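Local coordinates for protein type ii site-specific deoxyribonuclease (Klebsiella pneumoniae, PDB 6EKR) that probably acts as a type IIP restriction endonuclease of the PD-(D/E)xK nuclease superfamily, cutting DNA at a specific recognition sequence, at residues 43-48 with 237-242; 54-59 with 68-73; 189-194 with 291-296; 223-228 with 259-264. The protein carries 2 engineered substitutions. All coordinates share one frame; numbering follows the deposited sequence.

Interaction 1 of 4, residues 43-48 with 237-242. With SO4 (sulfate ion), chain E.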
loop_
_atom_site.group_PDB
_atom_site.type_symbol
_atom_site.label_atom_id
_atom_site.label_comp_id
_atom_site.label_asym_id
_atom_site.label_seq_id
_atom_site.Cartn_x
_atom_site.Cartn_y
_atom_site.Cartn_z
ATOM N N GLY A 43 14.757 4.050 -29.152
ATOM C CA GLY A 43 15.666 5.195 -29.062
ATOM C C GLY A 43 16.007 5.666 -27.655
ATOM O O GLY A 43 15.462 5.164 -26.672
ATOM N N TYR A 44 16.925 6.626 -27.562
ATOM C CA TYR A 44 17.234 7.266 -26.288
ATOM C C TYR A 44 16.010 8.062 -25.837
ATOM O O TYR A 44 15.405 8.775 -26.621
ATOM C CB TYR A 44 18.473 8.177 -26.396
ATOM C CG TYR A 44 18.633 9.095 -25.206
ATOM C CD1 TYR A 44 19.416 8.726 -24.116
ATOM C CD2 TYR A 44 17.957 10.320 -25.154
ATOM C CE1 TYR A 44 19.536 9.562 -23.018
ATOM C CE2 TYR A 44 18.065 11.155 -24.061
ATOM C CZ TYR A 44 18.853 10.774 -22.998
ATOM O OH TYR A 44 18.957 11.614 -21.914
ATOM N N PHE A 45 15.656 7.939 -24.571
ATOM C CA PHE A 45 14.451 8.572 -24.069
ATOM C C PHE A 45 14.750 9.719 -23.113
ATOM O O PHE A 45 14.252 10.825 -23.294
ATOM C CB PHE A 45 13.560 7.538 -23.380
ATOM C CG PHE A 45 12.469 8.141 -22.547
ATOM C CD1 PHE A 45 11.320 8.645 -23.144
ATOM C CD2 PHE A 45 12.586 8.203 -21.165
ATOM C CE1 PHE A 45 10.308 9.202 -22.377
ATOM C CE2 PHE A 45 11.577 8.764 -20.396
ATOM C CZ PHE A 45 10.439 9.264 -21.003
ATOM N N GLY A 46 15.550 9.434 -22.092
ATOM C CA GLY A 46 15.816 10.377 -21.016
ATOM C C GLY A 46 16.850 9.808 -20.073
ATOM O O GLY A 46 17.278 8.659 -20.219
ATOM N N SER A 47 17.260 10.611 -19.102
ATOM C CA SER A 47 18.309 10.203 -18.181
ATOM C C SER A 47 17.906 10.380 -16.734
ATOM O O SER A 47 17.037 11.200 -16.407
ATOM C CB SER A 47 19.580 11.000 -18.444
ATOM O OG SER A 47 20.083 10.728 -19.735
ATOM N N PHE A 48 18.528 9.588 -15.872
ATOM C CA PHE A 48 18.508 9.884 -14.451
ATOM C C PHE A 48 19.772 10.671 -14.139
ATOM O O PHE A 48 20.845 10.389 -14.698
ATOM C CB PHE A 48 18.443 8.606 -13.602
ATOM C CG PHE A 48 18.774 8.823 -12.152
ATOM C CD1 PHE A 48 17.834 9.379 -11.283
ATOM C CD2 PHE A 48 20.026 8.481 -11.657
ATOM C CE1 PHE A 48 18.126 9.591 -9.937
ATOM C CE2 PHE A 48 20.336 8.688 -10.309
ATOM C CZ PHE A 48 19.375 9.245 -9.446
ATOM N N LYS A 237 6.528 13.760 -19.796
ATOM C CA LYS A 237 6.535 15.136 -20.292
ATOM C C LYS A 237 7.952 15.722 -20.392
ATOM O O LYS A 237 8.310 16.295 -21.429
ATOM C CB LYS A 237 5.649 16.028 -19.408
ATOM C CG LYS A 237 5.574 17.487 -19.859
ATOM C CD LYS A 237 5.259 18.421 -18.686
ATOM C CE LYS A 237 5.243 19.884 -19.141
ATOM N NZ LYS A 237 4.863 20.829 -18.054
ATOM N N LYS A 238 8.744 15.581 -19.321
ATOM C CA LYS A 238 10.084 16.200 -19.239
ATOM C C LYS A 238 11.215 15.328 -19.786
ATOM O O LYS A 238 12.381 15.733 -19.753
ATOM C CB LYS A 238 10.429 16.605 -17.803
ATOM C CG LYS A 238 9.518 17.636 -17.187
ATOM C CD LYS A 238 10.058 18.062 -15.821
ATOM C CE LYS A 238 8.930 18.496 -14.887
ATOM N NZ LYS A 238 9.449 18.875 -13.544
ATOM N N LYS A 239 10.875 14.141 -20.280
ATOM C CA LYS A 239 11.861 13.230 -20.850
ATOM C C LYS A 239 13.055 13.056 -19.920
ATOM O O LYS A 239 14.179 13.459 -20.237
ATOM C CB LYS A 239 12.315 13.696 -22.243
ATOM C CG LYS A 239 11.492 13.123 -23.394
ATOM C CD LYS A 239 12.301 13.073 -24.692
ATOM C CE LYS A 239 11.597 12.219 -25.727
ATOM N NZ LYS A 239 12.569 11.574 -26.638
ATOM N N LYS A 240 12.791 12.474 -18.757
ATOM C CA LYS A 240 13.843 12.114 -17.806
ATOM C C LYS A 240 13.326 11.048 -16.848
ATOM O O LYS A 240 12.110 10.822 -16.767
ATOM C CB LYS A 240 14.365 13.343 -17.045
ATOM C CG LYS A 240 13.330 14.074 -16.235
ATOM C CD LYS A 240 13.991 14.791 -15.094
ATOM C CE LYS A 240 13.025 14.957 -13.937
ATOM N NZ LYS A 240 13.620 15.732 -12.805
ATOM N N VAL A 241 14.245 10.397 -16.134
ATOM C CA VAL A 241 13.891 9.270 -15.273
ATOM C C VAL A 241 14.207 9.547 -13.803
ATOM O O VAL A 241 15.320 9.942 -13.457
ATOM C CB VAL A 241 14.588 7.963 -15.736
ATOM C CG1 VAL A 241 14.184 6.784 -14.863
ATOM C CG2 VAL A 241 14.276 7.665 -17.199
ATOM N N ASN A 242 13.212 9.346 -12.942
ATOM C CA ASN A 242 13.419 9.414 -11.501
ATOM C C ASN A 242 13.706 8.040 -10.936
ATOM O O ASN A 242 13.437 7.030 -11.573
ATOM C CB ASN A 242 12.194 9.995 -10.790
ATOM C CG ASN A 242 11.753 11.320 -11.365
ATOM O OD1 ASN A 242 12.568 12.223 -11.579
ATOM N ND2 ASN A 242 10.448 11.450 -11.609
HETATM S S SO4 E . 10.623 15.550 -11.331
HETATM O O1 SO4 E . 10.061 14.548 -12.234
HETATM O O2 SO4 E . 11.878 15.059 -10.768
HETATM O O3 SO4 E . 10.872 16.786 -12.072
HETATM O O4 SO4 E . 9.684 15.813 -10.245
#
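V241 N donates a nearly straight hydrogen bond (176°) to S47 O, 2.9 Å away. This bond ties the two-stranded β-hairpin of strands 232-235 and 240-243 to strand 41-49 beside a classic β bulge, in which F45 and G46 both face Y56 of the neighbouring strand. G46 suits the join because, with no side chain, it lets the chain at K239 and K240 come close, with G46 CA 3.6 Å from K239 O. F45 and V241, both apolar and buried, pack together, V241 CG2 lying at the edge of the F45 ring near its plane. F48 adds a CA-H...O contact to V241 O, an oxygen that also lies at the edge of the F48 ring.

K239 lays its long aliphatic chain across the F45 carbonyl, K239 CD standing 3.3 Å from F45 O. K240 turns outward: chi1 of 60° sets CG between the backbone N and the carbonyl carbon, and the extended chain beyond carries the ammonium to a bound sulfate, probably from the crystallisation liquor. Such cationic side chains suit an anion: K240 NZ donates to sulfate O2 at 2.8 Å and weakly to sulfate O3, where K238 NZ also donates, and N242 ND2 donates to sulfate O1.

Interaction 2 of 4, residues 54-59 with 68-73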
loop_
_atom_site.group_PDB
_atom_site.type_symbol
_atom_site.label_atom_id
_atom_site.label_comp_id
_atom_site.label_asym_id
_atom_site.label_seq_id
_atom_site.Cartn_x
_atom_site.Cartn_y
_atom_site.Cartn_z
ATOM N N GLN A 54 22.676 8.343 -15.561
ATOM C CA GLN A 54 22.269 7.053 -16.114
ATOM C C GLN A 54 21.282 7.259 -17.243
ATOM O O GLN A 54 20.167 7.749 -17.031
ATOM C CB GLN A 54 21.695 6.120 -15.048
ATOM C CG GLN A 54 21.337 4.759 -15.585
ATOM C CD GLN A 54 22.536 4.027 -16.141
ATOM O OE1 GLN A 54 23.263 3.348 -15.411
ATOM N NE2 GLN A 54 22.744 4.145 -17.449
ATOM N N GLU A 55 21.710 6.894 -18.445
ATOM C CA GLU A 55 20.873 7.038 -19.629
ATOM C C GLU A 55 19.879 5.895 -19.760
ATOM O O GLU A 55 20.218 4.730 -19.531
ATOM C CB GLU A 55 21.733 7.137 -20.886
ATOM C CG GLU A 55 22.431 8.479 -21.045
ATOM C CD GLU A 55 23.198 8.599 -22.350
ATOM O OE1 GLU A 55 23.367 7.579 -23.064
ATOM O OE2 GLU A 55 23.640 9.727 -22.658
ATOM N N TYR A 56 18.653 6.242 -20.132
ATOM C CA TYR A 56 17.615 5.246 -20.358
ATOM C C TYR A 56 17.048 5.345 -21.761
ATOM O O TYR A 56 16.883 6.439 -22.292
ATOM C CB TYR A 56 16.488 5.416 -19.341
ATOM C CG TYR A 56 16.834 4.971 -17.938
ATOM C CD1 TYR A 56 16.662 3.641 -17.552
ATOM C CD2 TYR A 56 17.326 5.877 -16.992
ATOM C CE1 TYR A 56 16.968 3.227 -16.264
ATOM C CE2 TYR A 56 17.637 5.462 -15.699
ATOM C CZ TYR A 56 17.457 4.136 -15.350
ATOM O OH TYR A 56 17.756 3.706 -14.088
ATOM N N HIS A 57 16.753 4.192 -22.352
ATOM C CA HIS A 57 16.073 4.124 -23.644
ATOM C C HIS A 57 14.600 3.750 -23.498
ATOM O O HIS A 57 14.160 3.309 -22.440
ATOM C CB HIS A 57 16.766 3.114 -24.556
ATOM C CG HIS A 57 17.990 3.649 -25.237
ATOM N ND1 HIS A 57 19.125 4.022 -24.548
ATOM C CD2 HIS A 57 18.262 3.848 -26.546
ATOM C CE1 HIS A 57 20.039 4.438 -25.404
ATOM N NE2 HIS A 57 19.539 4.346 -26.622
ATOM N N SER A 58 13.840 3.926 -24.570
ATOM C CA SER A 58 12.446 3.509 -24.600
ATOM C C SER A 58 12.099 2.873 -25.939
ATOM O O SER A 58 12.698 3.216 -26.953
ATOM C CB SER A 58 11.552 4.711 -24.360
ATOM O OG SER A 58 10.345 4.575 -25.073
ATOM N N PHE A 59 11.150 1.939 -25.937
ATOM C CA PHE A 59 10.573 1.421 -27.173
ATOM C C PHE A 59 9.377 2.289 -27.520
ATOM O O PHE A 59 8.674 2.769 -26.633
ATOM C CB PHE A 59 10.123 -0.030 -27.024
ATOM C CG PHE A 59 11.249 -1.015 -26.811
ATOM C CD1 PHE A 59 11.901 -1.595 -27.888
ATOM C CD2 PHE A 59 11.637 -1.385 -25.532
ATOM C CE1 PHE A 59 12.931 -2.510 -27.686
ATOM C CE2 PHE A 59 12.672 -2.298 -25.326
ATOM C CZ PHE A 59 13.311 -2.858 -26.398
ATOM N N PRO A 68 11.006 3.272 -19.202
ATOM C CA PRO A 68 12.413 3.457 -19.550
ATOM C C PRO A 68 13.231 2.176 -19.386
ATOM O O PRO A 68 13.010 1.405 -18.448
ATOM C CB PRO A 68 12.875 4.538 -18.569
ATOM C CG PRO A 68 11.971 4.393 -17.398
ATOM C CD PRO A 68 10.643 4.009 -17.977
ATOM N N VAL A 69 14.172 1.974 -20.303
ATOM C CA VAL A 69 14.953 0.745 -20.397
ATOM C C VAL A 69 16.445 1.068 -20.421
ATOM O O VAL A 69 16.914 1.831 -21.269
ATOM C CB VAL A 69 14.548 -0.068 -21.663
ATOM C CG1 VAL A 69 15.686 -0.932 -22.175
ATOM C CG2 VAL A 69 13.338 -0.927 -21.380
ATOM N N ARG A 70 17.184 0.491 -19.479
ATOM C CA ARG A 70 18.633 0.598 -19.496
ATOM C C ARG A 70 19.190 -0.165 -20.687
ATOM O O ARG A 70 19.275 -1.393 -20.665
ATOM C CB ARG A 70 19.255 0.105 -18.185
ATOM C CG ARG A 70 19.427 1.198 -17.151
ATOM C CD ARG A 70 20.147 0.697 -15.926
ATOM N NE ARG A 70 21.557 0.440 -16.194
ATOM C CZ ARG A 70 22.404 -0.107 -15.329
ATOM N NH1 ARG A 70 22.001 -0.477 -14.117
ATOM N NH2 ARG A 70 23.665 -0.290 -15.686
ATOM N N ASP A 71 19.552 0.590 -21.721
ATOM C CA ASP A 71 20.089 0.058 -22.972
ATOM C C ASP A 71 21.346 -0.771 -22.763
ATOM O O ASP A 71 21.586 -1.757 -23.466
ATOM C CB ASP A 71 20.419 1.203 -23.912
ATOM C CG ASP A 71 20.932 0.719 -25.241
ATOM O OD1 ASP A 71 20.150 0.767 -26.208
ATOM O OD2 ASP A 71 22.103 0.274 -25.324
ATOM N N ASP A 72 22.148 -0.350 -21.793
ATOM C CA ASP A 72 23.350 -1.065 -21.429
ATOM C C ASP A 72 23.043 -2.413 -20.774
ATOM O O ASP A 72 23.957 -3.179 -20.489
ATOM C CB ASP A 72 24.175 -0.204 -20.481
ATOM C CG ASP A 72 23.672 -0.264 -19.062
ATOM O OD1 ASP A 72 22.738 0.489 -18.703
ATOM O OD2 ASP A 72 24.226 -1.075 -18.301
ATOM N N LEU A 73 21.760 -2.690 -20.535
ATOM C CA LEU A 73 21.327 -3.877 -19.792
ATOM C C LEU A 73 20.419 -4.784 -20.642
ATOM O O LEU A 73 20.519 -6.013 -20.591
ATOM C CB LEU A 73 20.613 -3.433 -18.509
ATOM C CG LEU A 73 20.931 -4.109 -17.167
ATOM C CD1 LEU A 73 22.430 -4.118 -16.844
ATOM C CD2 LEU A 73 20.141 -3.447 -16.034
#
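H57 and V69 form an antiparallel hydrogen-bonded pair, a single β bridge that pins the loop after strand 64-65 to strand 53-61 of the three-stranded antiparallel sheet. H57 N donates to V69 O over 2.6 Å, and V69 N returns a bond to H57 O.

Apolar contacts flank this pair. P68 CB packs on Y56 CB at 3.8 Å, and V69 CG2 approaches the F59 ring at CE2, 4.2 Å away; the compact proline and branched valine suit this buried ground, where V69 also meets helix 101-125. The aliphatic part of R70 comes obliquely to the Y56 ring, R70 CG being nearest Y56 CE1 at 3.3 Å, while the guanidinium plane stands almost perpendicular to the ring. The Y56 hydroxyl bonds to D267 and H243.

Polar flat groups complete the contact. D71, its CG anti to the backbone N (chi1 -178°), places OD1 over the centre of the H57 ring face, and the same oxygen is hydrogen-bonded to Y42 OH. R70 grips D72 side-on in a salt bridge: NE meets the syn lone pair of OD1, and NH2 reaches OD2. That fixes the rotation of the guanidinium, which is sandwiched between L73 CD2 on one face and Q54 OE1 on the other, Q54 OE1 lying 3.5 Å from R70 NE at an angle too poor for a hydrogen bond.

Interaction 3 of 4, residues 189-194 with 291-296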
loop_
_atom_site.group_PDB
_atom_site.type_symbol
_atom_site.label_atom_id
_atom_site.label_comp_id
_atom_site.label_asym_id
_atom_site.label_seq_id
_atom_site.Cartn_x
_atom_site.Cartn_y
_atom_site.Cartn_z
ATOM N N ALA A 189 13.947 -24.947 7.102
ATOM C CA ALA A 189 14.151 -23.556 6.736
ATOM C C ALA A 189 13.784 -23.368 5.270
ATOM O O ALA A 189 13.934 -24.286 4.451
ATOM C CB ALA A 189 15.581 -23.137 6.983
ATOM N N SER A 190 13.299 -22.174 4.949
ATOM C CA SER A 190 12.868 -21.853 3.599
ATOM C C SER A 190 13.016 -20.375 3.327
ATOM O O SER A 190 13.034 -19.558 4.255
ATOM C CB SER A 190 11.406 -22.249 3.413
ATOM O OG SER A 190 10.648 -21.882 4.551
ATOM N N VAL A 191 13.121 -20.039 2.046
ATOM C CA VAL A 191 13.128 -18.649 1.611
ATOM C C VAL A 191 11.752 -18.218 1.135
ATOM O O VAL A 191 10.910 -19.042 0.782
ATOM C CB VAL A 191 14.145 -18.397 0.490
ATOM C CG1 VAL A 191 15.515 -18.839 0.927
ATOM C CG2 VAL A 191 13.739 -19.115 -0.793
ATOM N N VAL A 192 11.538 -16.910 1.153
ATOM C CA VAL A 192 10.328 -16.298 0.652
ATOM C C VAL A 192 10.765 -15.166 -0.254
ATOM O O VAL A 192 11.396 -14.208 0.197
ATOM C CB VAL A 192 9.473 -15.738 1.788
ATOM C CG1 VAL A 192 8.251 -15.047 1.231
ATOM C CG2 VAL A 192 9.056 -16.847 2.737
ATOM N N ILE A 193 10.440 -15.283 -1.537
ATOM C CA ILE A 193 10.884 -14.306 -2.525
ATOM C C ILE A 193 9.737 -13.418 -3.037
ATOM O O ILE A 193 9.009 -13.796 -3.952
ATOM C CB ILE A 193 11.650 -14.976 -3.677
ATOM C CG1 ILE A 193 12.794 -15.824 -3.100
ATOM C CG2 ILE A 193 12.157 -13.920 -4.655
ATOM C CD1 ILE A 193 13.198 -17.009 -3.952
ATOM N N PRO A 194 9.564 -12.233 -2.418
ATOM C CA PRO A 194 8.590 -11.287 -2.923
ATOM C C PRO A 194 9.098 -10.655 -4.208
ATOM O O PRO A 194 10.183 -10.072 -4.231
ATOM C CB PRO A 194 8.506 -10.236 -1.808
ATOM C CG PRO A 194 9.234 -10.810 -0.642
ATOM C CD PRO A 194 10.243 -11.713 -1.216
ATOM N N PHE A 291 23.085 -16.644 -7.035
ATOM C CA PHE A 291 24.147 -17.214 -6.211
ATOM C C PHE A 291 23.789 -17.146 -4.722
ATOM O O PHE A 291 23.928 -18.136 -4.017
ATOM C CB PHE A 291 25.519 -16.567 -6.489
ATOM C CG PHE A 291 26.574 -16.954 -5.483
ATOM C CD1 PHE A 291 27.213 -18.187 -5.563
ATOM C CD2 PHE A 291 26.895 -16.099 -4.426
ATOM C CE1 PHE A 291 28.166 -18.558 -4.612
ATOM C CE2 PHE A 291 27.848 -16.457 -3.471
ATOM C CZ PHE A 291 28.484 -17.685 -3.562
ATOM N N ASP A 292 23.326 -15.995 -4.247
ATOM C CA ASP A 292 22.944 -15.885 -2.848
ATOM C C ASP A 292 21.887 -16.916 -2.447
ATOM O O ASP A 292 21.994 -17.545 -1.390
ATOM C CB ASP A 292 22.477 -14.472 -2.521
ATOM C CG ASP A 292 23.610 -13.472 -2.533
ATOM O OD1 ASP A 292 24.708 -13.811 -2.048
ATOM O OD2 ASP A 292 23.409 -12.343 -3.013
ATOM N N ILE A 293 20.883 -17.094 -3.300
ATOM C CA ILE A 293 19.824 -18.058 -3.037
ATOM C C ILE A 293 20.398 -19.470 -3.045
ATOM O O ILE A 293 20.104 -20.256 -2.152
ATOM C CB ILE A 293 18.627 -17.898 -4.030
ATOM C CG1 ILE A 293 17.797 -16.652 -3.677
ATOM C CG2 ILE A 293 17.745 -19.155 -4.082
ATOM C CD1 ILE A 293 17.005 -16.729 -2.371
ATOM N N TYR A 294 21.230 -19.778 -4.037
ATOM C CA TYR A 294 21.865 -21.084 -4.124
ATOM C C TYR A 294 22.719 -21.314 -2.904
ATOM O O TYR A 294 22.614 -22.355 -2.249
ATOM C CB TYR A 294 22.742 -21.166 -5.361
ATOM C CG TYR A 294 23.552 -22.442 -5.469
ATOM C CD1 TYR A 294 23.060 -23.539 -6.168
ATOM C CD2 TYR A 294 24.818 -22.547 -4.889
ATOM C CE1 TYR A 294 23.796 -24.699 -6.287
ATOM C CE2 TYR A 294 25.556 -23.705 -4.995
ATOM C CZ TYR A 294 25.040 -24.775 -5.700
ATOM O OH TYR A 294 25.762 -25.939 -5.825
ATOM N N SER A 295 23.571 -20.337 -2.609
ATOM C CA SER A 295 24.434 -20.371 -1.447
ATOM C C SER A 295 23.648 -20.731 -0.186
ATOM O O SER A 295 24.100 -21.557 0.601
ATOM C CB SER A 295 25.147 -19.028 -1.299
ATOM O OG SER A 295 25.653 -18.836 0.009
ATOM N N PHE A 296 22.467 -20.126 -0.024
ATOM C CA PHE A 296 21.579 -20.365 1.125
ATOM C C PHE A 296 21.236 -21.827 1.268
ATOM O O PHE A 296 21.261 -22.375 2.377
ATOM C CB PHE A 296 20.280 -19.551 1.004
ATOM C CG PHE A 296 19.267 -19.834 2.093
ATOM C CD1 PHE A 296 19.277 -19.107 3.278
ATOM C CD2 PHE A 296 18.297 -20.820 1.924
ATOM C CE1 PHE A 296 18.348 -19.364 4.285
ATOM C CE2 PHE A 296 17.360 -21.086 2.924
ATOM C CZ PHE A 296 17.382 -20.356 4.102
#
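Two first torsions bring V191 and F296 together. In V191, chi1 of -56° sets CG1 beside the backbone N, anti to the carbonyl carbon, while chi1 of 175° sets F296 CG anti to the backbone N, directing the ring out from helix 286-298 toward the strand. The side chains slide past each other in opposite directions, and V191 CG1 comes to rest over one face of the phenyl ring in a CH-pi contact, 3.8 Å from the F296 ring centroid and 23° off its normal. The methyl is offset toward the rim, closest at F296 CE2, 3.5 Å away.

One turn back along the helix, I293 reaches for the next inward-facing residue of the strand. I193 and I293 meet tip to tip, with I193 CD1 4.1 Å from I293 CD1, and that same I293 CD1 also touches V191 CG1 at 4.2 Å. A189 CB comes obliquely to F296, 4.4 Å from its CZ. A189, V191 and I193 all point toward the helix; the β-branched V191 and I193 favour an extended backbone and present methyls to it, and every touching residue is buried.

L145 of helix 132-148 closes on both I193 and I293, and F223 meets the F296 ring at a steep angle. The strand and helix axes pass about 10 Å apart and run nearly antiparallel, a helix layered on a mixed β-sheet as expected of the α/β core of PD-(D/E)xK nucleases.

Interaction 4 of 4, residues 223-228 with 259-264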
loop_
_atom_site.group_PDB
_atom_site.type_symbol
_atom_site.label_atom_id
_atom_site.label_comp_id
_atom_site.label_asym_id
_atom_site.label_seq_id
_atom_site.Cartn_x
_atom_site.Cartn_y
_atom_site.Cartn_z
ATOM N N PHE A 223 13.317 -16.743 5.723
ATOM C CA PHE A 223 14.261 -15.701 5.360
ATOM C C PHE A 223 13.803 -15.089 4.052
ATOM O O PHE A 223 13.535 -15.800 3.080
ATOM C CB PHE A 223 15.682 -16.275 5.234
ATOM C CG PHE A 223 16.209 -16.891 6.508
ATOM C CD1 PHE A 223 16.974 -16.140 7.394
ATOM C CD2 PHE A 223 15.946 -18.223 6.817
ATOM C CE1 PHE A 223 17.471 -16.702 8.569
ATOM C CE2 PHE A 223 16.430 -18.796 7.991
ATOM C CZ PHE A 223 17.199 -18.029 8.868
ATOM N N SER A 224 13.700 -13.768 4.038
ATOM C CA SER A 224 13.119 -13.060 2.906
ATOM C C SER A 224 14.194 -12.422 2.064
ATOM O O SER A 224 15.067 -11.729 2.588
ATOM C CB SER A 224 12.141 -11.991 3.377
ATOM O OG SER A 224 10.992 -12.570 3.968
ATOM N N PHE A 225 14.134 -12.671 0.759
ATOM C CA PHE A 225 15.009 -12.016 -0.192
ATOM C C PHE A 225 14.116 -11.324 -1.186
ATOM O O PHE A 225 13.255 -11.963 -1.797
ATOM C CB PHE A 225 15.865 -13.026 -0.939
ATOM C CG PHE A 225 16.728 -13.877 -0.067
ATOM C CD1 PHE A 225 18.107 -13.735 -0.101
ATOM C CD2 PHE A 225 16.174 -14.862 0.751
ATOM C CE1 PHE A 225 18.930 -14.552 0.681
ATOM C CE2 PHE A 225 16.982 -15.668 1.537
ATOM C CZ PHE A 225 18.370 -15.516 1.498
ATOM N N LEU A 226 14.339 -10.030 -1.371
ATOM C CA LEU A 226 13.491 -9.211 -2.217
ATOM C C LEU A 226 14.071 -9.037 -3.614
ATOM O O LEU A 226 15.182 -8.532 -3.775
ATOM C CB LEU A 226 13.287 -7.855 -1.543
ATOM C CG LEU A 226 12.274 -6.852 -2.089
ATOM C CD1 LEU A 226 10.975 -7.523 -2.506
ATOM C CD2 LEU A 226 12.010 -5.804 -1.025
ATOM N N ALA A 227 13.300 -9.440 -4.622
ATOM C CA ALA A 227 13.723 -9.341 -6.024
ATOM C C ALA A 227 12.922 -8.296 -6.790
ATOM O O ALA A 227 11.700 -8.373 -6.846
ATOM C CB ALA A 227 13.606 -10.689 -6.713
ATOM N N CYS A 228 13.624 -7.329 -7.380
ATOM C CA CYS A 228 13.001 -6.275 -8.172
ATOM C C CYS A 228 13.709 -6.069 -9.505
ATOM O O CYS A 228 14.736 -6.684 -9.766
ATOM C CB CYS A 228 12.991 -4.970 -7.389
ATOM S SG CYS A 228 12.081 -5.058 -5.845
ATOM N N SER A 259 13.894 -7.902 9.735
ATOM C CA SER A 259 15.106 -7.985 8.938
ATOM C C SER A 259 14.953 -8.910 7.731
ATOM O O SER A 259 14.541 -10.058 7.866
ATOM C CB SER A 259 16.281 -8.422 9.806
ATOM O OG SER A 259 15.896 -9.533 10.586
ATOM N N LEU A 260 15.275 -8.386 6.551
ATOM C CA LEU A 260 15.341 -9.185 5.328
ATOM C C LEU A 260 16.795 -9.487 5.000
ATOM O O LEU A 260 17.697 -8.709 5.338
ATOM C CB LEU A 260 14.693 -8.467 4.141
ATOM C CG LEU A 260 13.324 -7.818 4.295
ATOM C CD1 LEU A 260 12.917 -7.244 2.967
ATOM C CD2 LEU A 260 12.278 -8.795 4.811
ATOM N N SER A 261 17.010 -10.610 4.324
ATOM C CA SER A 261 18.345 -11.078 4.022
ATOM C C SER A 261 19.002 -10.260 2.928
ATOM O O SER A 261 20.227 -10.118 2.902
ATOM C CB SER A 261 18.293 -12.535 3.626
ATOM O OG SER A 261 17.791 -13.292 4.707
ATOM N N GLY A 262 18.194 -9.711 2.031
ATOM C CA GLY A 262 18.737 -8.941 0.930
ATOM C C GLY A 262 17.701 -8.270 0.065
ATOM O O GLY A 262 16.520 -8.623 0.097
HETATM N N MSE A 263 18.182 -7.287 -0.696
HETATM C CA MSE A 263 17.420 -6.548 -1.687
HETATM C C MSE A 263 18.144 -6.625 -3.022
HETATM O O MSE A 263 19.339 -6.325 -3.112
HETATM C CB MSE A 263 17.316 -5.089 -1.272
HETATM C CG MSE A 263 16.028 -4.725 -0.551
HETATM SE SE MSE A 263 16.085 -2.848 0.035
HETATM C CE MSE A 263 17.154 -2.092 -1.426
ATOM N N TYR A 264 17.430 -7.019 -4.067
ATOM C CA TYR A 264 18.081 -7.264 -5.346
ATOM C C TYR A 264 17.408 -6.507 -6.483
ATOM O O TYR A 264 16.178 -6.435 -6.558
ATOM C CB TYR A 264 18.152 -8.772 -5.617
ATOM C CG TYR A 264 18.823 -9.558 -4.496
ATOM C CD1 TYR A 264 20.170 -9.891 -4.564
ATOM C CD2 TYR A 264 18.112 -9.948 -3.363
ATOM C CE1 TYR A 264 20.790 -10.593 -3.547
ATOM C CE2 TYR A 264 18.727 -10.648 -2.339
ATOM C CZ TYR A 264 20.065 -10.969 -2.442
ATOM O OH TYR A 264 20.679 -11.667 -1.435
#
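F225 and Y264 lie side by side and point the same way, the edge of the F225 ring turned to Y264 so that F225 CD1 stands 3.9 Å from Y264 CE2, which is in the F225 ring plane. One face of the F225 ring is taken by S261, whose CB makes a CH-pi contact 3.7 Å from the F225 centroid and 15° off the normal. A small serine fits under a flat ring, and G262, without a side chain, leaves the place beside it to the Y264 hydroxyl, which is hydrogen-bonded to D292.

F225 and Y264 share one face of the central mixed sheet, where strands 222-227 and 262-265 run parallel as neighbours. On the other face L226 and selenomethionine M263 also lie alongside each other, L226 CD2 being 4.2 Å from M263 CG. The branched, apolar side chain of L226 suits this buried place, packing against M263, L260 and P206 of helix 204-217.

The backbones are joined in a parallel ladder that runs from L226 N to G262 O, Y264 N to L226 O over 2.7 Å, and C228 N to Y264 O at 2.8 Å; a bond from S261 N to S224 O precedes it.

The four contacts fall into two pairs about 25 to 35 Å apart, centre to centre. Interactions 1 and 2 sit 9 Å apart and share the antiparallel sheet, since strands 41-49 and 53-61 are neighbours hydrogen-bonded through F48 N and Q54 O; interaction 2 is nested inside the loop that interaction 1 closes. Interactions 3 and 4, also 9 Å apart, share the mixed sheet through strands 190-194 and 222-227, with interaction 4 nested within interaction 3. Strand 240-243 lies in the chain between mixed-sheet strands 222-227 and 262-265 yet packs on strand 41-49, so interaction 1 crosses interactions 3 and 4 and ties the N-terminal β region to the mixed-sheet part.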